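Local coordinates for dual function macrocyclase-peptidase POPB (Galerina marginata, PDB 5N4B), which removes ten residues from the N-terminus of a 35-residue toxin precursor, cutting after proline, and later macrocyclises the released 25-residue peptide in amanitin biosynthesis, at residues Y277-K280 with K285-L288; I251-N256 with I302-V307; A312-I317 with P334-I339; W200-T205 with R230-A235. The protein carries 1 engineered substitution. All coordinates share one frame; numbering follows the deposited sequence.

Interaction 1. Residues Y277-K280 with K285-L288; sequences YQFK and KNLL
Q278 and L287 form the hydrogen-bonded pair of an antiparallel beta hairpin whose arms, 273-279 and 287-292, are the two inner strands of a four-stranded beta-propeller blade. Packing is close around this pair. L287 N reaches Q278 O at 3.0 Å, in the carbonyl plane and on a lone pair, whereas the return bond from Q278 N to L287 O is weak at 3.3 Å. Q278 and L287 share one face of the sheet, where the extended Q278 chain slants across L287, whose CD1 comes 3.9 Å from Q278 CD. On the other face Y277 and L288 run side by side: with CG anti to its own backbone N (chi1 168°), L288 brings CD1 to 3.7 Å from Y277 CE1. The Y277 hydroxyl hydrogen-bonds to D266 OD2 and to the backbone N of I317 in the next blade.

Toward the turn the contact slackens. F279 still lays CE2 against N286 CB, but the exposed K280 and the chain of K285 add little, and a water accepting from K280 N and donating to K285 O spans the widening gap. At the tight end, by contrast, Y277 CA directs its hydrogen at L287 O, 3.3 Å from it.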
loop_
_atom_site.group_PDB
_atom_site.type_symbol
_atom_site.label_atom_id
_atom_site.label_comp_id
_atom_site.label_asym_id
_atom_site.label_seq_id
_atom_site.Cartn_x
_atom_site.Cartn_y
_atom_site.Cartn_z
ATOM N N TYR A 277 -17.044 -12.167 1.538
ATOM C CA TYR A 277 -15.739 -12.634 1.949
ATOM C C TYR A 277 -15.572 -12.340 3.439
ATOM O O TYR A 277 -16.049 -11.313 3.950
ATOM C CB TYR A 277 -14.626 -11.888 1.229
ATOM C CG TYR A 277 -14.711 -11.871 -0.289
ATOM C CD1 TYR A 277 -14.577 -13.000 -1.037
ATOM C CD2 TYR A 277 -14.849 -10.685 -0.950
ATOM C CE1 TYR A 277 -14.651 -12.950 -2.406
ATOM C CE2 TYR A 277 -14.913 -10.635 -2.329
ATOM C CZ TYR A 277 -14.793 -11.773 -3.049
ATOM O OH TYR A 277 -14.799 -11.712 -4.446
ATOM N N GLN A 278 -14.932 -13.252 4.157
ATOM C CA GLN A 278 -14.564 -13.052 5.557
ATOM C C GLN A 278 -13.084 -13.311 5.777
ATOM O O GLN A 278 -12.523 -14.278 5.246
ATOM C CB GLN A 278 -15.341 -13.953 6.502
ATOM C CG GLN A 278 -16.857 -13.938 6.218
ATOM C CD GLN A 278 -17.681 -14.692 7.219
ATOM O OE1 GLN A 278 -17.414 -14.671 8.432
ATOM N NE2 GLN A 278 -18.689 -15.376 6.712
ATOM N N PHE A 279 -12.475 -12.449 6.584
ATOM C CA PHE A 279 -11.046 -12.474 6.871
ATOM C C PHE A 279 -10.859 -12.469 8.376
ATOM O O PHE A 279 -11.464 -11.641 9.076
ATOM C CB PHE A 279 -10.317 -11.262 6.276
ATOM C CG PHE A 279 -10.625 -11.017 4.820
ATOM C CD1 PHE A 279 -11.704 -10.217 4.472
ATOM C CD2 PHE A 279 -9.859 -11.587 3.817
ATOM C CE1 PHE A 279 -12.015 -9.971 3.114
ATOM C CE2 PHE A 279 -10.196 -11.363 2.457
ATOM C CZ PHE A 279 -11.246 -10.578 2.128
ATOM N N LYS A 280 -9.997 -13.319 8.875
ATOM C CA LYS A 280 -9.727 -13.374 10.330
ATOM C C LYS A 280 -8.399 -12.743 10.742
ATOM O O LYS A 280 -8.188 -12.530 11.943
ATOM C CB LYS A 280 -9.794 -14.816 10.836
ATOM C CG LYS A 280 -8.741 -15.741 10.302
ATOM C CD LYS A 280 -8.776 -17.059 11.045
ATOM C CE LYS A 280 -7.655 -17.971 10.552
ATOM N NZ LYS A 280 -7.696 -19.283 11.288
ATOM N N LYS A 285 -6.051 -15.764 3.576
ATOM C CA LYS A 285 -7.053 -16.811 3.627
ATOM C C LYS A 285 -8.400 -16.180 3.898
ATOM O O LYS A 285 -8.491 -15.311 4.656
ATOM C CB LYS A 285 -6.746 -17.869 4.675
ATOM C CG LYS A 285 -5.442 -18.627 4.512
ATOM C CD LYS A 285 -5.223 -19.578 5.685
ATOM C CE LYS A 285 -4.000 -20.432 5.496
ATOM N NZ LYS A 285 -2.719 -19.737 5.706
ATOM N N ASN A 286 -9.414 -16.647 3.199
ATOM C CA ASN A 286 -10.731 -16.132 3.389
ATOM C C ASN A 286 -11.858 -17.111 3.162
ATOM O O ASN A 286 -11.767 -18.019 2.456
ATOM C CB ASN A 286 -10.967 -14.839 2.545
ATOM C CG ASN A 286 -11.033 -15.063 1.038
ATOM O OD1 ASN A 286 -12.075 -15.133 0.426
ATOM N ND2 ASN A 286 -9.944 -15.149 0.501
ATOM N N LEU A 287 -12.965 -16.827 3.810
ATOM C CA LEU A 287 -14.195 -17.524 3.528
ATOM C C LEU A 287 -14.888 -16.871 2.332
ATOM O O LEU A 287 -14.629 -15.716 1.961
ATOM C CB LEU A 287 -15.157 -17.498 4.739
ATOM C CG LEU A 287 -14.539 -17.951 6.054
ATOM C CD1 LEU A 287 -15.602 -18.007 7.135
ATOM C CD2 LEU A 287 -13.832 -19.250 5.961
ATOM N N LEU A 288 -15.778 -17.616 1.712
ATOM C CA LEU A 288 -16.531 -17.133 0.564
ATOM C C LEU A 288 -17.919 -17.751 0.616
ATOM O O LEU A 288 -18.074 -18.974 0.493
ATOM C CB LEU A 288 -15.830 -17.499 -0.752
ATOM C CG LEU A 288 -16.662 -17.301 -2.034
ATOM C CD1 LEU A 288 -16.896 -15.870 -2.239
ATOM C CD2 LEU A 288 -15.979 -17.953 -3.223
HETATM O O HOH W 1 -7.858 -14.316 7.080
#

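Interaction 2. Residues I251-N256 with I302-V307; sequences IVYQDN and IHWRKV
The carbonyl oxygen of V252 and the indole nitrogen of W304 share one water, which joins the two segments. The water donates to V252 O at 2.8 Å and accepts from W304 NE1 at 3.0 Å, so the indole N-H is satisfied by this water. It lies at the edge of the indole, in its plane, as V252 O also does.

Beside this link the contact is apolar. A chi1 of 168° turns CG1 of V252 away from its amide nitrogen, and that methyl serves two partners: it sits at the edge of the indole, 3.6 Å from W304 CZ2, and it meets I302 CD1 at 3.9 Å. I302 also lays its other branch, CG2, over the centre of the W304 ring, so I302 covers one face of the indole while V252 packs at its edge. Y253 approaches obliquely, its ring almost perpendicular to the indole at 88°, with Y253 CD1 4.0 Å from W304 NE1.

V252 and Y253 both face M237 in a classic beta bulge on strand 250-254, the outermost strand of its blade. The segment 302-307 leads into outermost strand 305-308 of the following blade. From that blade's inner strands, W289 and L276 touch both Y253 and W304, and L274 touches W304.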
loop_
_atom_site.group_PDB
_atom_site.type_symbol
_atom_site.label_atom_id
_atom_site.label_comp_id
_atom_site.label_asym_id
_atom_site.label_seq_id
_atom_site.Cartn_x
_atom_site.Cartn_y
_atom_site.Cartn_z
ATOM N N ILE A 251 -28.073 -4.507 7.732
ATOM C CA ILE A 251 -26.900 -5.283 8.107
ATOM C C ILE A 251 -26.972 -6.593 7.330
ATOM O O ILE A 251 -27.823 -7.449 7.610
ATOM C CB ILE A 251 -26.810 -5.550 9.619
ATOM C CG1 ILE A 251 -26.592 -4.236 10.373
ATOM C CG2 ILE A 251 -25.622 -6.466 9.900
ATOM C CD1 ILE A 251 -26.577 -4.408 11.911
ATOM N N VAL A 252 -26.099 -6.737 6.335
ATOM C CA VAL A 252 -25.996 -7.912 5.473
ATOM C C VAL A 252 -25.286 -9.053 6.199
ATOM O O VAL A 252 -25.653 -10.232 6.068
ATOM C CB VAL A 252 -25.241 -7.479 4.196
ATOM C CG1 VAL A 252 -24.828 -8.606 3.375
ATOM C CG2 VAL A 252 -26.116 -6.524 3.394
ATOM N N TYR A 253 -24.264 -8.742 6.985
ATOM C CA TYR A 253 -23.589 -9.759 7.772
ATOM C C TYR A 253 -22.834 -9.128 8.938
ATOM O O TYR A 253 -22.219 -8.077 8.799
ATOM C CB TYR A 253 -22.596 -10.626 6.967
ATOM C CG TYR A 253 -22.222 -11.861 7.768
ATOM C CD1 TYR A 253 -23.168 -12.849 7.991
ATOM C CD2 TYR A 253 -20.974 -12.032 8.295
ATOM C CE1 TYR A 253 -22.874 -13.958 8.777
ATOM C CE2 TYR A 253 -20.619 -13.153 9.052
ATOM C CZ TYR A 253 -21.595 -14.110 9.294
ATOM O OH TYR A 253 -21.348 -15.227 10.064
ATOM N N GLN A 254 -22.832 -9.820 10.077
ATOM C CA GLN A 254 -21.890 -9.570 11.163
ATOM C C GLN A 254 -21.755 -10.852 11.969
ATOM O O GLN A 254 -22.573 -11.772 11.818
ATOM C CB GLN A 254 -22.329 -8.401 12.047
ATOM C CG GLN A 254 -23.507 -8.658 12.926
ATOM C CD GLN A 254 -23.758 -7.454 13.831
ATOM O OE1 GLN A 254 -22.872 -7.011 14.578
ATOM N NE2 GLN A 254 -24.924 -6.923 13.742
ATOM N N ASP A 255 -20.717 -10.917 12.797
ATOM C CA ASP A 255 -20.459 -12.132 13.580
ATOM C C ASP A 255 -19.962 -11.730 14.957
ATOM O O ASP A 255 -18.769 -11.520 15.168
ATOM C CB ASP A 255 -19.491 -13.072 12.874
ATOM C CG ASP A 255 -19.320 -14.362 13.594
ATOM O OD1 ASP A 255 -19.807 -14.451 14.740
ATOM O OD2 ASP A 255 -18.644 -15.264 13.026
ATOM N N ASN A 256 -20.917 -11.676 15.905
ATOM C CA ASN A 256 -20.610 -11.295 17.276
ATOM C C ASN A 256 -19.692 -12.295 17.969
ATOM O O ASN A 256 -19.013 -11.924 18.926
ATOM C CB ASN A 256 -21.921 -11.207 18.072
ATOM C CG ASN A 256 -22.959 -10.272 17.431
ATOM O OD1 ASN A 256 -22.639 -9.209 16.880
ATOM N ND2 ASN A 256 -24.223 -10.676 17.515
ATOM N N ILE A 302 -30.805 -12.309 4.255
ATOM C CA ILE A 302 -30.183 -12.963 3.104
ATOM C C ILE A 302 -29.812 -14.400 3.434
ATOM O O ILE A 302 -29.244 -14.697 4.493
ATOM C CB ILE A 302 -28.946 -12.147 2.726
ATOM C CG1 ILE A 302 -29.364 -10.890 2.031
ATOM C CG2 ILE A 302 -28.047 -12.948 1.793
ATOM C CD1 ILE A 302 -28.275 -9.872 2.046
ATOM N N HIS A 303 -30.048 -15.293 2.479
ATOM C CA HIS A 303 -29.686 -16.687 2.595
ATOM C C HIS A 303 -28.282 -16.877 2.010
ATOM O O HIS A 303 -28.088 -16.762 0.800
ATOM C CB HIS A 303 -30.709 -17.566 1.907
ATOM C CG HIS A 303 -30.400 -19.011 2.028
ATOM N ND1 HIS A 303 -29.890 -19.566 3.184
ATOM C CD2 HIS A 303 -30.500 -20.021 1.137
ATOM C CE1 HIS A 303 -29.685 -20.854 2.996
ATOM N NE2 HIS A 303 -30.060 -21.162 1.771
ATOM N N TRP A 304 -27.323 -17.209 2.867
ATOM C CA TRP A 304 -25.958 -17.493 2.434
ATOM C C TRP A 304 -25.755 -18.973 2.211
ATOM O O TRP A 304 -25.977 -19.779 3.124
ATOM C CB TRP A 304 -24.972 -17.020 3.484
ATOM C CG TRP A 304 -24.996 -15.596 3.733
ATOM C CD1 TRP A 304 -25.453 -14.949 4.854
ATOM C CD2 TRP A 304 -24.570 -14.567 2.829
ATOM N NE1 TRP A 304 -25.323 -13.620 4.706
ATOM C CE2 TRP A 304 -24.783 -13.335 3.477
ATOM C CE3 TRP A 304 -24.008 -14.574 1.540
ATOM C CZ2 TRP A 304 -24.449 -12.126 2.893
ATOM C CZ3 TRP A 304 -23.680 -13.330 0.967
ATOM C CH2 TRP A 304 -23.917 -12.150 1.643
ATOM N N ARG A 305 -25.218 -19.317 1.035
ATOM C CA ARG A 305 -24.663 -20.626 0.774
ATOM C C ARG A 305 -23.178 -20.597 1.130
ATOM O O ARG A 305 -22.413 -19.804 0.568
ATOM C CB ARG A 305 -24.823 -20.999 -0.693
ATOM C CG ARG A 305 -24.289 -22.370 -1.058
ATOM C CD ARG A 305 -24.586 -22.711 -2.469
ATOM N NE ARG A 305 -24.068 -24.018 -2.807
ATOM C CZ ARG A 305 -24.293 -24.628 -3.973
ATOM N NH1 ARG A 305 -25.022 -24.056 -4.915
ATOM N NH2 ARG A 305 -23.786 -25.839 -4.194
ATOM N N LYS A 306 -22.764 -21.472 2.035
ATOM C CA LYS A 306 -21.433 -21.433 2.660
ATOM C C LYS A 306 -20.436 -22.244 1.823
ATOM O O LYS A 306 -19.899 -23.268 2.235
ATOM C CB LYS A 306 -21.516 -21.884 4.110
ATOM C CG LYS A 306 -22.436 -21.016 4.971
ATOM C CD LYS A 306 -22.470 -21.533 6.440
ATOM C CE LYS A 306 -23.401 -20.721 7.324
ATOM N NZ LYS A 306 -23.440 -21.435 8.661
ATOM N N VAL A 307 -20.128 -21.688 0.653
ATOM C CA VAL A 307 -19.365 -22.410 -0.363
ATOM C C VAL A 307 -17.963 -22.724 0.123
ATOM O O VAL A 307 -17.487 -23.862 -0.011
ATOM C CB VAL A 307 -19.362 -21.645 -1.694
ATOM C CG1 VAL A 307 -18.487 -22.291 -2.699
ATOM C CG2 VAL A 307 -20.760 -21.565 -2.241
HETATM O O HOH W 2 -26.829 -12.518 7.089
#

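Interaction 3. Residues A312-I317 with P334-I339; sequences AADYNI and PQYKVI
D314 and Y336 make a buried side-chain contact within one propeller blade, bridging the residues that lead into its first strand, 315-321, and its third, 337-342, past the intervening strand 324-329. The tyrosine hydroxyl donates to D314 OD2 at 2.7 Å. It meets the oxygen on the anti side, 27° out of the carboxylate plane, and the carboxylate stands nearly upright to the ring, the planes 85° apart. OD2 lies near the ring plane, at its edge, and is also 3.3 Å from Y336 CE2. A chi1 of -178° swings the D314 carboxylate away from its own amide and out toward Y336.

The backbone of D314 is fixed in turn: its N is bonded to N330 OD1 and its O to T329 OG1. K284, from the neighbouring hairpin, adds a weak, long ion pair to OD2, which probably favours the charged carboxylate.

Further along, I339 CD1 touches the edge of the Y315 ring, 4.4 Å from CE2, a light apolar contact that T329 flanks by touching both residues. The sheet spanned here is the four-stranded antiparallel blade of the prolyl oligopeptidase beta-propeller.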
loop_
_atom_site.group_PDB
_atom_site.type_symbol
_atom_site.label_atom_id
_atom_site.label_comp_id
_atom_site.label_asym_id
_atom_site.label_seq_id
_atom_site.Cartn_x
_atom_site.Cartn_y
_atom_site.Cartn_z
ATOM N N ALA A 312 -8.491 -21.590 4.625
ATOM C CA ALA A 312 -7.445 -22.431 4.036
ATOM C C ALA A 312 -6.748 -21.777 2.845
ATOM O O ALA A 312 -5.582 -22.078 2.571
ATOM C CB ALA A 312 -8.001 -23.767 3.605
ATOM N N ALA A 313 -7.429 -20.880 2.135
ATOM C CA ALA A 313 -6.879 -20.348 0.904
ATOM C C ALA A 313 -7.530 -19.006 0.594
ATOM O O ALA A 313 -8.548 -18.630 1.192
ATOM C CB ALA A 313 -7.113 -21.346 -0.242
ATOM N N ASP A 314 -6.938 -18.304 -0.362
ATOM C CA ASP A 314 -7.413 -17.019 -0.877
ATOM C C ASP A 314 -8.375 -17.293 -2.026
ATOM O O ASP A 314 -8.045 -18.078 -2.919
ATOM C CB ASP A 314 -6.150 -16.303 -1.387
ATOM C CG ASP A 314 -6.360 -14.889 -1.934
ATOM O OD1 ASP A 314 -7.480 -14.510 -2.281
ATOM O OD2 ASP A 314 -5.334 -14.160 -2.068
ATOM N N TYR A 315 -9.577 -16.729 -1.966
ATOM C CA TYR A 315 -10.550 -16.845 -3.044
ATOM C C TYR A 315 -11.072 -15.454 -3.373
ATOM O O TYR A 315 -11.563 -14.753 -2.485
ATOM C CB TYR A 315 -11.729 -17.702 -2.615
ATOM C CG TYR A 315 -11.473 -19.151 -2.311
ATOM C CD1 TYR A 315 -11.061 -19.536 -1.031
ATOM C CD2 TYR A 315 -11.653 -20.145 -3.275
ATOM C CE1 TYR A 315 -10.852 -20.833 -0.712
ATOM C CE2 TYR A 315 -11.442 -21.435 -2.953
ATOM C CZ TYR A 315 -11.054 -21.790 -1.688
ATOM O OH TYR A 315 -10.921 -23.139 -1.404
ATOM N N ASN A 316 -10.988 -15.063 -4.634
ATOM C CA ASN A 316 -11.501 -13.786 -5.094
ATOM C C ASN A 316 -12.280 -13.994 -6.391
ATOM O O ASN A 316 -11.731 -14.525 -7.358
ATOM C CB ASN A 316 -10.351 -12.785 -5.282
ATOM C CG ASN A 316 -10.852 -11.355 -5.522
ATOM O OD1 ASN A 316 -10.819 -10.885 -6.629
ATOM N ND2 ASN A 316 -11.412 -10.726 -4.488
ATOM N N ILE A 317 -13.522 -13.545 -6.443
ATOM C CA ILE A 317 -14.340 -13.763 -7.626
ATOM C C ILE A 317 -13.836 -12.955 -8.816
ATOM O O ILE A 317 -13.544 -11.755 -8.702
ATOM C CB ILE A 317 -15.792 -13.333 -7.366
ATOM C CG1 ILE A 317 -16.405 -14.050 -6.175
ATOM C CG2 ILE A 317 -16.650 -13.541 -8.641
ATOM C CD1 ILE A 317 -16.385 -15.507 -6.276
ATOM N N PRO A 334 0.141 -22.422 -4.684
ATOM C CA PRO A 334 0.763 -21.243 -4.081
ATOM C C PRO A 334 1.070 -20.132 -5.040
ATOM O O PRO A 334 1.192 -18.978 -4.591
ATOM C CB PRO A 334 2.007 -21.801 -3.404
ATOM C CG PRO A 334 2.275 -23.068 -4.046
ATOM C CD PRO A 334 0.925 -23.640 -4.449
ATOM N N GLN A 335 1.159 -20.378 -6.355
ATOM C CA GLN A 335 1.369 -19.328 -7.340
ATOM C C GLN A 335 0.069 -18.823 -7.951
ATOM O O GLN A 335 0.104 -17.980 -8.866
ATOM C CB GLN A 335 2.296 -19.826 -8.445
ATOM C CG GLN A 335 3.680 -20.159 -7.981
ATOM C CD GLN A 335 4.598 -19.019 -7.934
ATOM O OE1 GLN A 335 4.236 -17.882 -7.738
ATOM N NE2 GLN A 335 5.887 -19.333 -8.118
ATOM N N TYR A 336 -1.068 -19.285 -7.431
ATOM C CA TYR A 336 -2.417 -18.918 -7.846
ATOM C C TYR A 336 -2.811 -19.535 -9.187
ATOM O O TYR A 336 -1.971 -19.949 -9.988
ATOM C CB TYR A 336 -2.636 -17.404 -7.792
ATOM C CG TYR A 336 -2.706 -16.786 -6.424
ATOM C CD1 TYR A 336 -1.561 -16.552 -5.672
ATOM C CD2 TYR A 336 -3.928 -16.435 -5.866
ATOM C CE1 TYR A 336 -1.633 -15.948 -4.410
ATOM C CE2 TYR A 336 -3.990 -15.849 -4.607
ATOM C CZ TYR A 336 -2.837 -15.618 -3.904
ATOM O OH TYR A 336 -2.836 -15.027 -2.629
ATOM N N LYS A 337 -4.117 -19.545 -9.430
ATOM C CA LYS A 337 -4.736 -20.167 -10.605
ATOM C C LYS A 337 -6.175 -19.687 -10.683
ATOM O O LYS A 337 -6.654 -19.005 -9.788
ATOM C CB LYS A 337 -4.684 -21.697 -10.546
ATOM C CG LYS A 337 -5.476 -22.301 -9.411
ATOM C CD LYS A 337 -5.458 -23.800 -9.422
ATOM C CE LYS A 337 -6.148 -24.393 -8.217
ATOM N NZ LYS A 337 -6.174 -25.906 -8.355
ATOM N N VAL A 338 -6.859 -20.018 -11.761
ATOM C CA VAL A 338 -8.291 -19.747 -11.889
ATOM C C VAL A 338 -9.023 -21.064 -11.852
ATOM O O VAL A 338 -8.718 -21.963 -12.663
ATOM C CB VAL A 338 -8.661 -18.991 -13.177
ATOM C CG1 VAL A 338 -10.168 -18.755 -13.238
ATOM C CG2 VAL A 338 -7.904 -17.687 -13.308
ATOM N N ILE A 339 -10.008 -21.162 -10.967
ATOM C CA ILE A 339 -10.903 -22.294 -10.906
ATOM C C ILE A 339 -12.305 -21.852 -11.316
ATOM O O ILE A 339 -12.652 -20.666 -11.336
ATOM C CB ILE A 339 -10.940 -22.964 -9.508
ATOM C CG1 ILE A 339 -11.449 -21.955 -8.477
ATOM C CG2 ILE A 339 -9.585 -23.520 -9.120
ATOM C CD1 ILE A 339 -11.779 -22.617 -7.128
#

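Interaction 4. Residues W200-T205 with R230-A235; sequences WFKFST and RSDRNA
K202 meets D232 across a salt bridge that joins the end of strand 198-201 to the long loop before strand 236-241. The lysine CB points toward that loop, and CG, placed by a chi1 near trans (-159°), lies over the centre of the F203 ring, 3.7 Å above its plane. From there the chain is extended. CD passes 3.5 Å from D232 OD2, and CE is 3.4 Å away; the lysine crosses the aspartate at about a right angle. NZ then donates to D232 OD2 at 2.9 Å, on the syn side of that oxygen and 22° out of the carboxylate plane. The same ammonium also bonds to the carbonyl oxygen of D168 and makes a cation-pi contact with Y169.

F203 brings its CE2 to 3.4 Å from D232 OD2, so that oxygen is touched by both an ammonium and an aromatic C-H. The second carboxylate oxygen, OD1, takes a weak hydrogen bond from the Y169 hydroxyl, tying the aspartate to the ring that also receives the lysine.

The K202 side chain comes within about 4 Å of that of H699 in the charge relay system, and F203 meets the H699 ring. A buried ammonium is thus balanced by a carboxylate, a carbonyl and an aromatic face beside the catalytic histidine, where its charge probably shapes the local electrostatics.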
loop_
_atom_site.group_PDB
_atom_site.type_symbol
_atom_site.label_atom_id
_atom_site.label_comp_id
_atom_site.label_asym_id
_atom_site.label_seq_id
_atom_site.Cartn_x
_atom_site.Cartn_y
_atom_site.Cartn_z
ATOM N N TRP A 200 -18.829 5.789 9.724
ATOM C CA TRP A 200 -18.177 4.665 10.390
ATOM C C TRP A 200 -17.608 3.643 9.420
ATOM O O TRP A 200 -17.374 2.499 9.762
ATOM C CB TRP A 200 -19.103 3.998 11.442
ATOM C CG TRP A 200 -19.672 5.027 12.378
ATOM C CD1 TRP A 200 -20.963 5.463 12.427
ATOM C CD2 TRP A 200 -18.963 5.766 13.351
ATOM N NE1 TRP A 200 -21.092 6.434 13.368
ATOM C CE2 TRP A 200 -19.878 6.655 13.948
ATOM C CE3 TRP A 200 -17.635 5.771 13.785
ATOM C CZ2 TRP A 200 -19.517 7.515 14.991
ATOM C CZ3 TRP A 200 -17.273 6.649 14.785
ATOM C CH2 TRP A 200 -18.224 7.507 15.384
ATOM N N PHE A 201 -17.324 4.084 8.191
ATOM C CA PHE A 201 -16.841 3.230 7.121
ATOM C C PHE A 201 -15.336 3.032 7.244
ATOM O O PHE A 201 -14.565 3.999 7.400
ATOM C CB PHE A 201 -17.175 3.909 5.784
ATOM C CG PHE A 201 -16.496 3.314 4.557
ATOM C CD1 PHE A 201 -16.658 2.004 4.236
ATOM C CD2 PHE A 201 -15.742 4.101 3.711
ATOM C CE1 PHE A 201 -16.025 1.458 3.106
ATOM C CE2 PHE A 201 -15.147 3.581 2.576
ATOM C CZ PHE A 201 -15.302 2.272 2.268
ATOM N N LYS A 202 -14.892 1.783 7.128
ATOM C CA LYS A 202 -13.476 1.491 7.190
ATOM C C LYS A 202 -13.208 0.070 6.713
ATOM O O LYS A 202 -14.009 -0.832 6.957
ATOM C CB LYS A 202 -12.975 1.629 8.642
ATOM C CG LYS A 202 -11.487 1.853 8.847
ATOM C CD LYS A 202 -11.173 2.065 10.323
ATOM C CE LYS A 202 -9.777 2.534 10.494
ATOM N NZ LYS A 202 -9.509 2.938 11.927
ATOM N N PHE A 203 -12.066 -0.111 6.044
ATOM C CA PHE A 203 -11.478 -1.423 5.716
ATOM C C PHE A 203 -12.294 -2.256 4.734
ATOM O O PHE A 203 -12.212 -3.491 4.752
ATOM C CB PHE A 203 -11.131 -2.243 6.972
ATOM C CG PHE A 203 -10.098 -1.614 7.879
ATOM C CD1 PHE A 203 -8.972 -1.022 7.365
ATOM C CD2 PHE A 203 -10.258 -1.644 9.249
ATOM C CE1 PHE A 203 -8.023 -0.476 8.231
ATOM C CE2 PHE A 203 -9.297 -1.112 10.109
ATOM C CZ PHE A 203 -8.192 -0.510 9.563
ATOM N N SER A 204 -13.054 -1.642 3.847
ATOM C CA SER A 204 -13.607 -2.368 2.707
ATOM C C SER A 204 -13.686 -1.438 1.508
ATOM O O SER A 204 -13.409 -0.249 1.602
ATOM C CB SER A 204 -14.990 -2.995 3.000
ATOM O OG SER A 204 -16.079 -2.062 2.837
ATOM N N THR A 205 -14.037 -2.033 0.378
ATOM C CA THR A 205 -14.410 -1.302 -0.825
ATOM C C THR A 205 -15.877 -0.854 -0.726
ATOM O O THR A 205 -16.613 -1.258 0.180
ATOM C CB THR A 205 -14.207 -2.223 -2.047
ATOM O OG1 THR A 205 -14.820 -3.487 -1.802
ATOM C CG2 THR A 205 -12.713 -2.422 -2.308
ATOM N N ARG A 230 -9.219 2.987 21.071
ATOM C CA ARG A 230 -8.948 3.154 19.660
ATOM C C ARG A 230 -8.797 1.767 19.071
ATOM O O ARG A 230 -7.725 1.157 19.058
ATOM C CB ARG A 230 -7.712 4.000 19.460
ATOM C CG ARG A 230 -7.617 4.498 18.096
ATOM C CD ARG A 230 -6.339 5.289 17.877
ATOM N NE ARG A 230 -6.313 5.979 16.614
ATOM C CZ ARG A 230 -5.211 6.539 16.092
ATOM N NH1 ARG A 230 -4.067 6.476 16.757
ATOM N NH2 ARG A 230 -5.260 7.159 14.929
ATOM N N SER A 231 -9.915 1.220 18.621
ATOM C CA SER A 231 -9.891 -0.136 18.137
ATOM C C SER A 231 -11.125 -0.323 17.288
ATOM O O SER A 231 -12.154 0.363 17.446
ATOM C CB SER A 231 -9.810 -1.173 19.258
ATOM O OG SER A 231 -11.089 -1.533 19.697
ATOM N N ASP A 232 -10.961 -1.187 16.309
ATOM C CA ASP A 232 -11.990 -1.451 15.335
ATOM C C ASP A 232 -12.410 -2.895 15.524
ATOM O O ASP A 232 -11.680 -3.817 15.135
ATOM C CB ASP A 232 -11.439 -1.184 13.936
ATOM C CG ASP A 232 -10.953 0.234 13.769
ATOM O OD1 ASP A 232 -11.619 1.184 14.243
ATOM O OD2 ASP A 232 -9.868 0.374 13.148
ATOM N N ARG A 233 -13.577 -3.091 16.114
ATOM C CA ARG A 233 -14.100 -4.424 16.389
ATOM C C ARG A 233 -15.571 -4.461 16.011
ATOM O O ARG A 233 -16.253 -3.439 15.918
ATOM C CB ARG A 233 -13.910 -4.836 17.852
ATOM C CG ARG A 233 -12.486 -4.980 18.266
ATOM C CD ARG A 233 -11.886 -6.228 17.651
ATOM N NE ARG A 233 -10.541 -6.502 18.158
ATOM C CZ ARG A 233 -9.415 -6.020 17.638
ATOM N NH1 ARG A 233 -9.425 -5.218 16.569
ATOM N NH2 ARG A 233 -8.263 -6.348 18.207
ATOM N N ASN A 234 -16.084 -5.681 15.840
ATOM C CA ASN A 234 -17.496 -5.885 15.554
ATOM C C ASN A 234 -17.914 -5.199 14.253
ATOM O O ASN A 234 -19.002 -4.621 14.136
ATOM C CB ASN A 234 -18.386 -5.456 16.735
ATOM C CG ASN A 234 -18.146 -6.294 17.962
ATOM O OD1 ASN A 234 -18.620 -7.454 18.072
ATOM N ND2 ASN A 234 -17.381 -5.765 18.848
ATOM N N ALA A 235 -17.091 -5.411 13.226
ATOM C CA ALA A 235 -17.425 -4.945 11.879
ATOM C C ALA A 235 -18.730 -5.539 11.391
ATOM O O ALA A 235 -19.113 -6.679 11.721
ATOM C CB ALA A 235 -16.334 -5.332 10.893
#

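In the fold
From the N terminus, interaction 4 comes first, closing the loop that runs from the second propeller blade through strands 207-208 and 214-219 of the third, near the catalytic histidine. Interaction 2 then opens on the last strand of that third blade and closes some 46 residues later at the outer strand of the fourth; the hairpin of interaction 1 is nested within it. Interaction 3 follows in series inside the fifth blade, closing the loop that holds strand 324-329. Neighbours touch: A235 O packs on Q254 CB between interactions 4 and 2, Q278 on Y253 between 1 and 2, and backbone N286 N to A313 O probably bonds interaction 1 to interaction 3. Together they run across four consecutive blades.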